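Local structure of PrimPol AEP domain (PP-N190) (Cyanophage S-2L, 6ZP9) at residues P110-T118 / A176-Y186; E140-L148 / P188-P196. The protein probably synthesises DNA, and perhaps primers, for a cyanophage that replaces adenine with 2-aminoadenine in its genome, as the polymerase domain of an archaeo-eukaryotic-type primase-polymerase. One frame throughout, in Å; residues are numbered along the deposited sequence.

In the fold
Contact 1 is the edge of a beta-sheet: strand 177-179 pairs antiparallel with strand 114-117, whose other neighbour is strand 123-129. Contact 2 lies near the end of the domain construct, where helix 188-194 packs beside helix 135-149. Its centre is about 17 Å from the centre of the chain, against about 11 Å for contact 1. Backbone hydrogen bonds dominate contact 1, whereas contact 2 relies on leucine packing and one arginine. Both combine buried residues with exposed ones. The chain runs from strand 177-179 into helix 188-194, and the two contacts meet where Met191 CE packs against Tyr186 and Pro110, beside Trp127 of strand 123-129.

Contact 1 of 2, residues P110-T118 / A176-Y186. With CA (calcium ion), chain C.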
loop_
_atom_site.group_PDB
_atom_site.type_symbol
_atom_site.label_atom_id
_atom_site.label_comp_id
_atom_site.label_asym_id
_atom_site.label_seq_id
_atom_site.Cartn_x
_atom_site.Cartn_y
_atom_site.Cartn_z
ATOM N N PRO A 110 9.323 -12.685 7.555
ATOM C CA PRO A 110 10.575 -12.291 6.904
ATOM C C PRO A 110 10.620 -10.776 6.751
ATOM O O PRO A 110 9.611 -10.082 6.885
ATOM C CB PRO A 110 10.508 -12.998 5.547
ATOM C CG PRO A 110 9.060 -13.104 5.265
ATOM C CD PRO A 110 8.367 -13.273 6.599
ATOM N N ARG A 111 11.815 -10.270 6.477
ATOM C CA ARG A 111 12.002 -8.829 6.375
ATOM C C ARG A 111 11.176 -8.273 5.217
ATOM O O ARG A 111 11.196 -8.846 4.120
ATOM C CB ARG A 111 13.479 -8.496 6.174
ATOM C CG ARG A 111 13.759 -7.012 6.079
ATOM C CD ARG A 111 15.247 -6.748 5.945
ATOM N NE ARG A 111 15.993 -7.332 7.059
ATOM C CZ ARG A 111 16.180 -6.737 8.237
ATOM N NH1 ARG A 111 15.668 -5.529 8.482
ATOM N NH2 ARG A 111 16.872 -7.360 9.182
ATOM N N PRO A 112 10.432 -7.187 5.415
ATOM C CA PRO A 112 9.651 -6.626 4.307
ATOM C C PRO A 112 10.551 -6.212 3.146
ATOM O O PRO A 112 11.712 -5.830 3.331
ATOM C CB PRO A 112 8.959 -5.412 4.944
ATOM C CG PRO A 112 8.904 -5.743 6.415
ATOM C CD PRO A 112 10.183 -6.482 6.687
ATOM N N SER A 113 10.012 -6.318 1.928
ATOM C CA SER A 113 10.724 -5.786 0.770
ATOM C C SER A 113 10.963 -4.290 0.919
ATOM O O SER A 113 12.028 -3.783 0.546
ATOM C CB SER A 113 9.937 -6.068 -0.508
ATOM O OG SER A 113 9.784 -7.460 -0.716
ATOM N N PHE A 114 9.962 -3.561 1.424
ATOM C CA PHE A 114 10.119 -2.150 1.764
ATOM C C PHE A 114 9.025 -1.762 2.744
ATOM O O PHE A 114 8.066 -2.502 2.965
ATOM C CB PHE A 114 10.091 -1.241 0.532
ATOM C CG PHE A 114 8.748 -1.144 -0.150
ATOM C CD1 PHE A 114 8.363 -2.086 -1.082
ATOM C CD2 PHE A 114 7.907 -0.072 0.089
ATOM C CE1 PHE A 114 7.158 -1.988 -1.744
ATOM C CE2 PHE A 114 6.686 0.041 -0.574
ATOM C CZ PHE A 114 6.313 -0.929 -1.497
ATOM N N GLN A 115 9.200 -0.596 3.347
ATOM C CA GLN A 115 8.249 -0.056 4.302
ATOM C C GLN A 115 7.900 1.363 3.886
ATOM O O GLN A 115 8.576 1.974 3.055
ATOM C CB GLN A 115 8.812 -0.101 5.736
ATOM C CG GLN A 115 9.136 -1.525 6.178
ATOM C CD GLN A 115 9.714 -1.603 7.565
ATOM O OE1 GLN A 115 10.853 -1.180 7.797
ATOM N NE2 GLN A 115 8.950 -2.172 8.501
ATOM N N LEU A 116 6.816 1.877 4.455
ATOM C CA LEU A 116 6.326 3.191 4.077
ATOM C C LEU A 116 5.881 3.945 5.320
ATOM O O LEU A 116 5.095 3.425 6.121
ATOM C CB LEU A 116 5.173 3.086 3.077
ATOM C CG LEU A 116 4.762 4.431 2.471
ATOM C CD1 LEU A 116 4.562 4.297 0.974
ATOM C CD2 LEU A 116 3.490 4.920 3.137
ATOM N N ARG A 117 6.400 5.149 5.465
ATOM C CA ARG A 117 5.960 6.051 6.520
ATOM C C ARG A 117 4.841 6.913 5.952
ATOM O O ARG A 117 5.050 7.613 4.963
ATOM C CB ARG A 117 7.159 6.918 7.000
ATOM C CG ARG A 117 7.037 7.547 8.379
ATOM C CD ARG A 117 8.266 7.235 9.244
ATOM N NE ARG A 117 9.506 7.307 8.478
ATOM C CZ ARG A 117 10.610 6.600 8.735
ATOM N NH1 ARG A 117 11.681 6.742 7.957
ATOM N NH2 ARG A 117 10.654 5.762 9.767
ATOM N N THR A 118 3.669 6.876 6.534
ATOM C CA THR A 118 2.519 7.555 5.947
ATOM C C THR A 118 2.379 9.001 6.381
ATOM O O THR A 118 1.733 9.780 5.672
ATOM C CB THR A 118 1.215 6.848 6.319
ATOM O OG1 THR A 118 1.015 6.956 7.735
ATOM C CG2 THR A 118 1.254 5.382 5.906
ATOM N N ALA A 176 4.432 11.273 2.658
ATOM C CA ALA A 176 4.704 9.849 2.833
ATOM C C ALA A 176 6.023 9.473 2.171
ATOM O O ALA A 176 6.356 9.957 1.086
ATOM C CB ALA A 176 3.564 9.016 2.258
ATOM N N GLN A 177 6.776 8.591 2.819
ATOM C CA GLN A 177 8.133 8.281 2.392
ATOM C C GLN A 177 8.386 6.776 2.438
ATOM O O GLN A 177 8.083 6.122 3.445
ATOM C CB GLN A 177 9.155 8.998 3.285
ATOM C CG GLN A 177 10.596 8.599 3.035
ATOM C CD GLN A 177 11.246 9.426 1.950
ATOM O OE1 GLN A 177 10.631 10.341 1.402
ATOM N NE2 GLN A 177 12.496 9.108 1.629
ATOM N N ILE A 178 8.962 6.236 1.362
ATOM C CA ILE A 178 9.420 4.851 1.349
ATOM C C ILE A 178 10.748 4.760 2.088
ATOM O O ILE A 178 11.602 5.647 1.968
ATOM C CB ILE A 178 9.529 4.339 -0.094
ATOM C CG1 ILE A 178 8.119 4.088 -0.617
ATOM C CG2 ILE A 178 10.378 3.059 -0.173
ATOM C CD1 ILE A 178 8.067 3.777 -2.048
ATOM N N PHE A 179 10.921 3.700 2.878
ATOM C CA PHE A 179 12.179 3.503 3.579
ATOM C C PHE A 179 12.420 2.009 3.782
ATOM O O PHE A 179 11.523 1.184 3.611
ATOM C CB PHE A 179 12.199 4.280 4.906
ATOM C CG PHE A 179 11.280 3.718 5.962
ATOM C CD1 PHE A 179 9.908 3.945 5.907
ATOM C CD2 PHE A 179 11.796 2.970 7.021
ATOM C CE1 PHE A 179 9.056 3.430 6.886
ATOM C CE2 PHE A 179 10.956 2.453 8.011
ATOM C CZ PHE A 179 9.583 2.684 7.945
ATOM N N ASN A 180 13.668 1.667 4.111
ATOM C CA ASN A 180 14.091 0.282 4.342
ATOM C C ASN A 180 13.817 -0.627 3.141
ATOM O O ASN A 180 13.496 -1.810 3.300
ATOM C CB ASN A 180 13.446 -0.287 5.612
ATOM C CG ASN A 180 14.092 0.239 6.878
ATOM O OD1 ASN A 180 15.213 0.765 6.849
ATOM N ND2 ASN A 180 13.407 0.076 8.003
ATOM N N ALA A 181 13.957 -0.087 1.931
ATOM C CA ALA A 181 13.880 -0.934 0.747
ATOM C C ALA A 181 15.101 -1.848 0.678
ATOM O O ALA A 181 16.230 -1.432 0.944
ATOM C CB ALA A 181 13.774 -0.091 -0.522
ATOM N N THR A 182 14.866 -3.116 0.358
ATOM C CA THR A 182 15.939 -4.096 0.305
ATOM C C THR A 182 16.168 -4.645 -1.086
ATOM O O THR A 182 17.221 -5.236 -1.331
ATOM C CB THR A 182 15.640 -5.281 1.238
ATOM O OG1 THR A 182 14.527 -6.009 0.716
ATOM C CG2 THR A 182 15.290 -4.806 2.631
ATOM N N GLY A 183 15.212 -4.475 -1.992
ATOM C CA GLY A 183 15.304 -5.072 -3.297
ATOM C C GLY A 183 14.906 -6.530 -3.360
ATOM O O GLY A 183 14.870 -7.092 -4.465
ATOM N N GLU A 184 14.599 -7.160 -2.226
ATOM C CA GLU A 184 14.345 -8.597 -2.226
ATOM C C GLU A 184 12.949 -8.917 -2.748
ATOM O O GLU A 184 11.989 -8.176 -2.510
ATOM C CB GLU A 184 14.530 -9.177 -0.826
ATOM C CG GLU A 184 15.969 -9.028 -0.294
ATOM C CD GLU A 184 17.015 -9.881 -1.032
ATOM O OE1 GLU A 184 16.662 -10.847 -1.745
ATOM O OE2 GLU A 184 18.216 -9.577 -0.884
ATOM N N LEU A 185 12.855 -10.030 -3.470
ATOM C CA LEU A 185 11.608 -10.525 -4.037
ATOM C C LEU A 185 11.327 -11.900 -3.451
ATOM O O LEU A 185 12.239 -12.726 -3.342
ATOM C CB LEU A 185 11.689 -10.599 -5.559
ATOM C CG LEU A 185 11.894 -9.255 -6.276
ATOM C CD1 LEU A 185 11.999 -9.419 -7.782
ATOM C CD2 LEU A 185 10.781 -8.299 -5.911
ATOM N N TYR A 186 10.076 -12.140 -3.065
ATOM C CA TYR A 186 9.682 -13.377 -2.406
ATOM C C TYR A 186 8.985 -14.305 -3.388
ATOM O O TYR A 186 8.541 -13.901 -4.465
ATOM C CB TYR A 186 8.770 -13.095 -1.200
ATOM C CG TYR A 186 9.546 -12.553 -0.034
ATOM C CD1 TYR A 186 10.172 -13.405 0.859
ATOM C CD2 TYR A 186 9.711 -11.184 0.137
ATOM C CE1 TYR A 186 10.919 -12.918 1.906
ATOM C CE2 TYR A 186 10.462 -10.680 1.187
ATOM C CZ TYR A 186 11.068 -11.554 2.066
ATOM O OH TYR A 186 11.816 -11.066 3.118
HETATM CA CA CA C . 14.332 -13.768 -3.229
HETATM O O HOH W 1 12.441 -3.665 4.918
HETATM O O HOH W 2 13.582 -7.944 2.164
HETATM O O HOH W 3 12.772 -3.223 -2.015
HETATM O O HOH W 4 14.637 -12.769 -0.820
HETATM O O HOH W 5 13.575 -15.876 -4.069
HETATM O O HOH W 6 16.490 -14.821 -2.886
HETATM O O HOH W 7 13.450 -14.727 -1.038
#
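Phe179 sits between Gln115 and Arg117 on one face of an antiparallel strand pair. Its CG lies between its own backbone N and carbonyl carbon (chi1 70°), and this turns the ring back over strand 114-117. In the Arg117 conformer described, CB, CG and CD2 all lie near Arg117 NH1, CG closest. CD1 and CE1 run beside the backbone N of Arg117, and CE2 is near Gln115 OE1. Gln115 CB lies over one ring face, offset toward the rim 3.6 Å from Phe179 CZ, in a CH-pi contact. Over the opposite face the same conformer stacks its guanidinium, planes 14° apart and Arg117 CZ 3.8 Å from the Phe179 ring centroid. Gln115 and Phe179 exchange two backbone hydrogen bonds, as do Arg117 and Gln177. Gln115 OE1 takes a nearly straight bond from Asn180 ND2 (2.9 Å), while its NE2 reaches His125 and Val101 O. Beyond the strands, Ser113 OG donates to Glu184 O (2.9 Å), and Tyr186 OH donates to Arg111 O in the carbonyl plane at 2.5 Å. Leu185 O and four waters bind a calcium ion. The amide bond, and in that conformer the cation-pi stack, thus reinforce the backbone pairing, and two hydroxyls extend the attachment past it.

Contact 2 of 2, residues E140-L148 / P188-P196; sequences ELQARLIAL and PGQMLQVLP
Arg144, Leu141 and Leu195 bury the most surface where segment 140-148 of helix 135-149 meets helix 188-194, the short axes 10.0 Å apart and inclined at 35°. Arg144 reaches across with its chain extended from CG to NE, which lays CG and CD against the backbone C and O of Pro196 and brings the guanidinium to the end of the neighbouring helix. NH1 donates to Leu195 O (3.0 Å, 157° at the hydrogen), close to the guanidinium plane. At another edge NE and NH2 both bond to Glu140 OE2, one turn earlier, in a side-on salt bridge whose NE arm measures 2.7 Å. Leu192 CD1 covers a guanidinium face, 3.5 Å from CZ. Leu141 enters from the same helix: CD1 meets Pro188 CB, while CD2 nestles against the backbone of Leu192, 3.6 Å from its N, and touches Met191 CG. Leu195, the first residue to leave helical geometry, returns the packing. Its CD1 is 3.6 Å from Leu141 O and near Leu145 CB, and its CD2 meets Leu148 CD2 at 3.6 Å. Ile88 of strand 85-90 touches Leu141, Leu145 and Met191, and Leu109 touches Leu195. A water joins Arg144 O to Pro196 O. Bonds to Glu140 and Leu195 should fix the rotation of the guanidinium, so that one charged group ties the last residues of this domain to helix 135-149 alongside the leucine packing.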
loop_
_atom_site.group_PDB
_atom_site.type_symbol
_atom_site.label_atom_id
_atom_site.label_comp_id
_atom_site.label_asym_id
_atom_site.label_seq_id
_atom_site.Cartn_x
_atom_site.Cartn_y
_atom_site.Cartn_z
ATOM N N GLU A 140 -5.417 -15.815 0.177
ATOM C CA GLU A 140 -5.034 -16.689 1.280
ATOM C C GLU A 140 -3.758 -16.206 1.957
ATOM O O GLU A 140 -3.683 -16.177 3.190
ATOM C CB GLU A 140 -4.869 -18.123 0.780
ATOM C CG GLU A 140 -4.381 -19.101 1.853
ATOM C CD GLU A 140 -5.435 -19.411 2.914
ATOM O OE1 GLU A 140 -6.591 -18.943 2.774
ATOM O OE2 GLU A 140 -5.109 -20.135 3.885
ATOM N N LEU A 141 -2.752 -15.811 1.169
ATOM C CA LEU A 141 -1.517 -15.280 1.741
ATOM C C LEU A 141 -1.782 -14.032 2.569
ATOM O O LEU A 141 -1.221 -13.869 3.661
ATOM C CB LEU A 141 -0.517 -14.957 0.631
ATOM C CG LEU A 141 0.158 -16.128 -0.079
ATOM C CD1 LEU A 141 0.883 -15.661 -1.338
ATOM C CD2 LEU A 141 1.111 -16.857 0.857
ATOM N N GLN A 142 -2.620 -13.127 2.054
ATOM C CA GLN A 142 -2.880 -11.874 2.754
ATOM C C GLN A 142 -3.620 -12.130 4.059
ATOM O O GLN A 142 -3.326 -11.498 5.083
ATOM C CB GLN A 142 -3.673 -10.927 1.844
ATOM C CG GLN A 142 -3.981 -9.547 2.428
ATOM C CD GLN A 142 -2.872 -8.534 2.182
ATOM O OE1 GLN A 142 -1.716 -8.890 2.000
ATOM N NE2 GLN A 142 -3.235 -7.258 2.169
ATOM N N ALA A 143 -4.564 -13.071 4.048
ATOM C CA ALA A 143 -5.290 -13.406 5.266
ATOM C C ALA A 143 -4.360 -14.018 6.303
ATOM O O ALA A 143 -4.446 -13.691 7.495
ATOM C CB ALA A 143 -6.441 -14.359 4.946
ATOM N N ARG A 144 -3.460 -14.898 5.870
ATOM C CA ARG A 144 -2.514 -15.495 6.803
ATOM C C ARG A 144 -1.559 -14.456 7.367
ATOM O O ARG A 144 -1.189 -14.519 8.550
ATOM C CB ARG A 144 -1.739 -16.612 6.116
ATOM C CG ARG A 144 -2.612 -17.786 5.740
ATOM C CD ARG A 144 -1.745 -18.950 5.325
ATOM N NE ARG A 144 -2.523 -20.059 4.789
ATOM C CZ ARG A 144 -2.049 -21.293 4.640
ATOM N NH1 ARG A 144 -0.797 -21.567 4.999
ATOM N NH2 ARG A 144 -2.823 -22.250 4.130
ATOM N N LEU A 145 -1.132 -13.503 6.531
ATOM C CA LEU A 145 -0.261 -12.435 7.012
ATOM C C LEU A 145 -0.959 -11.615 8.092
ATOM O O LEU A 145 -0.377 -11.318 9.145
ATOM C CB LEU A 145 0.158 -11.549 5.839
ATOM C CG LEU A 145 0.893 -10.252 6.204
ATOM C CD1 LEU A 145 2.294 -10.554 6.720
ATOM C CD2 LEU A 145 0.944 -9.289 5.012
ATOM N N ILE A 146 -2.219 -11.248 7.848
ATOM C CA ILE A 146 -2.983 -10.479 8.829
ATOM C C ILE A 146 -3.084 -11.238 10.147
ATOM O O ILE A 146 -2.907 -10.659 11.226
ATOM C CB ILE A 146 -4.376 -10.137 8.270
ATOM C CG1 ILE A 146 -4.249 -9.133 7.113
ATOM C CG2 ILE A 146 -5.291 -9.622 9.389
ATOM C CD1 ILE A 146 -5.502 -8.988 6.266
ATOM N N ALA A 147 -3.359 -12.547 10.077
ATOM C CA ALA A 147 -3.550 -13.351 11.281
ATOM C C ALA A 147 -2.262 -13.450 12.092
ATOM O O ALA A 147 -2.273 -13.295 13.322
ATOM C CB ALA A 147 -4.044 -14.747 10.897
ATOM N N LEU A 148 -1.142 -13.708 11.415
ATOM C CA LEU A 148 0.114 -13.962 12.109
ATOM C C LEU A 148 0.653 -12.697 12.761
ATOM O O LEU A 148 1.190 -12.744 13.874
ATOM C CB LEU A 148 1.139 -14.534 11.130
ATOM C CG LEU A 148 2.575 -14.610 11.652
ATOM C CD1 LEU A 148 2.642 -15.531 12.849
ATOM C CD2 LEU A 148 3.549 -15.047 10.574
ATOM N N PRO A 188 5.760 -16.884 -3.723
ATOM C CA PRO A 188 4.485 -17.110 -3.021
ATOM C C PRO A 188 4.357 -18.492 -2.402
ATOM O O PRO A 188 3.679 -18.646 -1.375
ATOM C CB PRO A 188 3.436 -16.889 -4.118
ATOM C CG PRO A 188 4.192 -16.958 -5.413
ATOM C CD PRO A 188 5.565 -16.479 -5.121
ATOM N N GLY A 189 4.975 -19.509 -2.999
ATOM C CA GLY A 189 4.926 -20.831 -2.400
ATOM C C GLY A 189 5.742 -20.910 -1.127
ATOM O O GLY A 189 5.304 -21.496 -0.135
ATOM N N GLN A 190 6.938 -20.325 -1.135
ATOM C CA GLN A 190 7.728 -20.253 0.086
ATOM C C GLN A 190 6.998 -19.450 1.150
ATOM O O GLN A 190 7.015 -19.807 2.330
ATOM C CB GLN A 190 9.101 -19.639 -0.206
ATOM C CG GLN A 190 9.926 -20.445 -1.194
ATOM C CD GLN A 190 11.378 -20.009 -1.242
ATOM O OE1 GLN A 190 11.689 -18.886 -1.643
ATOM N NE2 GLN A 190 12.277 -20.895 -0.823
ATOM N N MET A 191 6.332 -18.368 0.745
ATOM C CA MET A 191 5.611 -17.538 1.703
ATOM C C MET A 191 4.453 -18.307 2.327
ATOM O O MET A 191 4.153 -18.142 3.517
ATOM C CB MET A 191 5.116 -16.261 1.012
ATOM C CG MET A 191 4.496 -15.251 1.951
ATOM S SD MET A 191 5.720 -14.532 3.068
ATOM C CE MET A 191 6.401 -13.261 1.999
ATOM N N LEU A 192 3.804 -19.170 1.543
ATOM C CA LEU A 192 2.709 -19.969 2.079
ATOM C C LEU A 192 3.187 -20.909 3.182
ATOM O O LEU A 192 2.427 -21.214 4.104
ATOM C CB LEU A 192 2.043 -20.751 0.949
ATOM C CG LEU A 192 0.669 -21.357 1.232
ATOM C CD1 LEU A 192 -0.309 -20.291 1.733
ATOM C CD2 LEU A 192 0.138 -22.021 -0.019
ATOM N N GLN A 193 4.442 -21.359 3.121
ATOM C CA GLN A 193 4.967 -22.255 4.147
ATOM C C GLN A 193 5.300 -21.527 5.442
ATOM O O GLN A 193 5.103 -22.080 6.526
ATOM C CB GLN A 193 6.212 -22.963 3.637
ATOM C CG GLN A 193 5.978 -23.813 2.418
ATOM C CD GLN A 193 7.116 -24.755 2.194
ATOM O OE1 GLN A 193 7.128 -25.863 2.737
ATOM N NE2 GLN A 193 8.109 -24.315 1.426
ATOM N N VAL A 194 5.816 -20.297 5.358
ATOM C CA VAL A 194 6.190 -19.563 6.564
ATOM C C VAL A 194 4.994 -18.899 7.242
ATOM O O VAL A 194 5.046 -18.641 8.447
ATOM C CB VAL A 194 7.286 -18.533 6.235
ATOM C CG1 VAL A 194 8.318 -19.156 5.330
ATOM C CG2 VAL A 194 6.697 -17.300 5.583
ATOM N N LEU A 195 3.919 -18.616 6.508
ATOM C CA LEU A 195 2.670 -18.094 7.039
ATOM C C LEU A 195 1.719 -19.242 7.310
ATOM O O LEU A 195 1.427 -20.034 6.406
ATOM C CB LEU A 195 2.025 -17.118 6.053
ATOM C CG LEU A 195 2.822 -15.859 5.714
ATOM C CD1 LEU A 195 2.086 -14.990 4.691
ATOM C CD2 LEU A 195 3.112 -15.096 6.983
ATOM N N PRO A 196 1.236 -19.380 8.540
ATOM C CA PRO A 196 0.218 -20.366 8.950
ATOM C C PRO A 196 -1.170 -20.048 8.424
ATOM O O PRO A 196 -1.902 -19.247 9.007
ATOM C CB PRO A 196 0.234 -20.276 10.467
ATOM C CG PRO A 196 1.588 -19.728 10.790
ATOM C CD PRO A 196 1.867 -18.739 9.704
HETATM O O HOH W 8 -1.257 -17.012 10.061
#